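Local coordinates for protein putative fumarylpyruvate hydrolase (Burkholderia cenocepacia, PDB 4MAQ) that is a putative hydrolase of the fumarylacetoacetate hydrolase (FAH) family, with a fold built largely of beta strands, at residues H86-L91 with T207-G212. Residues are numbered along the deposited sequence; the frame is centred on the assembly and turned at random.
Sequences HHEIEL and TGTPAG
Strand residues 86-91 and loop 207-212 run roughly antiparallel, their end-to-end directions 141° apart, and Thr207 N donates to Leu91 O at 3.1 Å. In this FAH-family fold the loop joins strands 204-206 and 214-216, both antiparallel neighbours of strand 85-95, so it bridges two pairings along the same strand. Leu91 O also accepts from Thr207 OG1 (2.8 Å); chi1 of Thr207 (58°) sets this hydroxyl between the residue's backbone N and carbonyl carbon, and it donates tilted from the carbonyl plane while the amide comes nearly in line with the C=O. A water bridges the two backbones beside them, accepting from Leu91 N and donating to Thr207 OG1 and Gly208 O. The Glu90 side chain runs alongside Gly208, and its OE1 accepts from Gly208 N (2.8 Å), which lies well out of the carboxylate plane. Two residues back along the strand, Glu88 crosses Thr209 at about a right angle, its OE1 against the CG2 methyl. The Gln175 amide ties the segments together: OE1 is hydrogen-bonded to Ile89 N and His87 ND1, NE2 to Thr209 OG1. Ile89 CG2 packs on Pro210 CD at 3.8 Å, next to the hydrogen bond from Thr209 OG1 to Ile89 O (2.7 Å).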
loop_
_atom_site.group_PDB
_atom_site.type_symbol
_atom_site.label_atom_id
_atom_site.label_comp_id
_atom_site.label_asym_id
_atom_site.label_seq_id
_atom_site.Cartn_x
_atom_site.Cartn_y
_atom_site.Cartn_z
ATOM N N HIS B 86 10.182 15.835 -3.990
ATOM C CA HIS B 86 11.596 15.471 -3.950
ATOM C C HIS B 86 11.898 14.184 -4.692
ATOM O O HIS B 86 11.028 13.308 -4.794
ATOM C CB HIS B 86 12.087 15.370 -2.508
ATOM C CG HIS B 86 12.344 16.717 -1.903
ATOM N ND1 HIS B 86 13.324 16.943 -0.964
ATOM C CD2 HIS B 86 11.764 17.920 -2.140
ATOM C CE1 HIS B 86 13.318 18.221 -0.625
ATOM N NE2 HIS B 86 12.387 18.837 -1.333
ATOM N N HIS B 87 13.143 14.063 -5.164
ATOM C CA HIS B 87 13.635 12.850 -5.833
ATOM C C HIS B 87 14.621 12.099 -4.959
ATOM O O HIS B 87 15.426 12.712 -4.259
ATOM C CB HIS B 87 14.365 13.203 -7.151
ATOM C CG HIS B 87 15.510 14.174 -6.987
ATOM N ND1 HIS B 87 16.746 13.809 -6.482
ATOM C CD2 HIS B 87 15.593 15.503 -7.247
ATOM C CE1 HIS B 87 17.543 14.872 -6.470
ATOM N NE2 HIS B 87 16.856 15.916 -6.902
ATOM N N GLU B 88 14.566 10.775 -5.049
ATOM C CA GLU B 88 15.593 9.895 -4.494
ATOM C C GLU B 88 15.840 8.754 -5.473
ATOM O O GLU B 88 14.981 7.872 -5.640
ATOM C CB GLU B 88 15.166 9.316 -3.145
ATOM C CG GLU B 88 15.097 10.336 -2.033
ATOM C CD GLU B 88 14.375 9.793 -0.835
ATOM O OE1 GLU B 88 14.762 8.710 -0.366
ATOM O OE2 GLU B 88 13.413 10.428 -0.384
ATOM N N ILE B 89 17.011 8.756 -6.119
ATOM C CA ILE B 89 17.387 7.673 -7.050
ATOM C C ILE B 89 17.680 6.371 -6.265
ATOM O O ILE B 89 18.374 6.410 -5.244
ATOM C CB ILE B 89 18.642 8.078 -7.876
ATOM C CG1 ILE B 89 18.987 7.039 -8.946
ATOM C CG2 ILE B 89 19.875 8.350 -7.007
ATOM C CD1 ILE B 89 18.030 7.112 -10.096
ATOM N N GLU B 90 17.183 5.228 -6.750
ATOM C CA GLU B 90 17.351 3.943 -6.029
ATOM C C GLU B 90 17.487 2.773 -6.980
ATOM O O GLU B 90 16.829 2.746 -8.010
ATOM C CB GLU B 90 16.174 3.700 -5.088
ATOM C CG GLU B 90 15.904 4.922 -4.231
ATOM C CD GLU B 90 15.187 4.693 -2.934
ATOM O OE1 GLU B 90 15.020 3.552 -2.475
ATOM O OE2 GLU B 90 14.840 5.743 -2.354
ATOM N N LEU B 91 18.287 1.783 -6.575
ATOM C CA LEU B 91 18.259 0.457 -7.185
ATOM C C LEU B 91 16.977 -0.267 -6.762
ATOM O O LEU B 91 16.673 -0.346 -5.579
ATOM C CB LEU B 91 19.492 -0.378 -6.800
ATOM C CG LEU B 91 19.512 -1.789 -7.382
ATOM C CD1 LEU B 91 19.820 -1.752 -8.866
ATOM C CD2 LEU B 91 20.544 -2.632 -6.649
ATOM N N THR B 207 15.831 0.127 -2.609
ATOM C CA THR B 207 16.905 -0.234 -1.665
ATOM C C THR B 207 17.658 0.945 -1.042
ATOM O O THR B 207 18.680 0.750 -0.369
ATOM C CB THR B 207 17.934 -1.211 -2.308
ATOM O OG1 THR B 207 18.514 -0.631 -3.488
ATOM C CG2 THR B 207 17.264 -2.513 -2.682
ATOM N N GLY B 208 17.158 2.164 -1.254
ATOM C CA GLY B 208 17.738 3.340 -0.612
ATOM C C GLY B 208 18.406 4.252 -1.610
ATOM O O GLY B 208 18.495 3.950 -2.802
ATOM N N THR B 209 18.884 5.386 -1.127
ATOM C CA THR B 209 19.360 6.442 -2.010
ATOM C C THR B 209 20.627 7.074 -1.457
ATOM O O THR B 209 20.753 7.222 -0.243
ATOM C CB THR B 209 18.247 7.509 -2.181
ATOM O OG1 THR B 209 18.520 8.331 -3.319
ATOM C CG2 THR B 209 18.093 8.408 -0.954
ATOM N N PRO B 210 21.565 7.460 -2.341
ATOM C CA PRO B 210 22.738 8.189 -1.856
ATOM C C PRO B 210 22.357 9.639 -1.522
ATOM O O PRO B 210 21.194 10.020 -1.613
ATOM C CB PRO B 210 23.684 8.153 -3.056
ATOM C CG PRO B 210 22.792 8.068 -4.240
ATOM C CD PRO B 210 21.627 7.222 -3.798
ATOM N N ALA B 211 23.331 10.427 -1.085
ATOM C CA ALA B 211 23.087 11.819 -0.733
ATOM C C ALA B 211 22.551 12.629 -1.915
ATOM O O ALA B 211 22.670 12.246 -3.090
ATOM C CB ALA B 211 24.363 12.455 -0.190
ATOM N N GLY B 212 21.954 13.757 -1.591
ATOM C CA GLY B 212 21.592 14.724 -2.618
ATOM C C GLY B 212 20.117 14.779 -2.947
ATOM O O GLY B 212 19.723 15.396 -3.953
HETATM O O HOH W 1 19.746 1.831 -3.997
#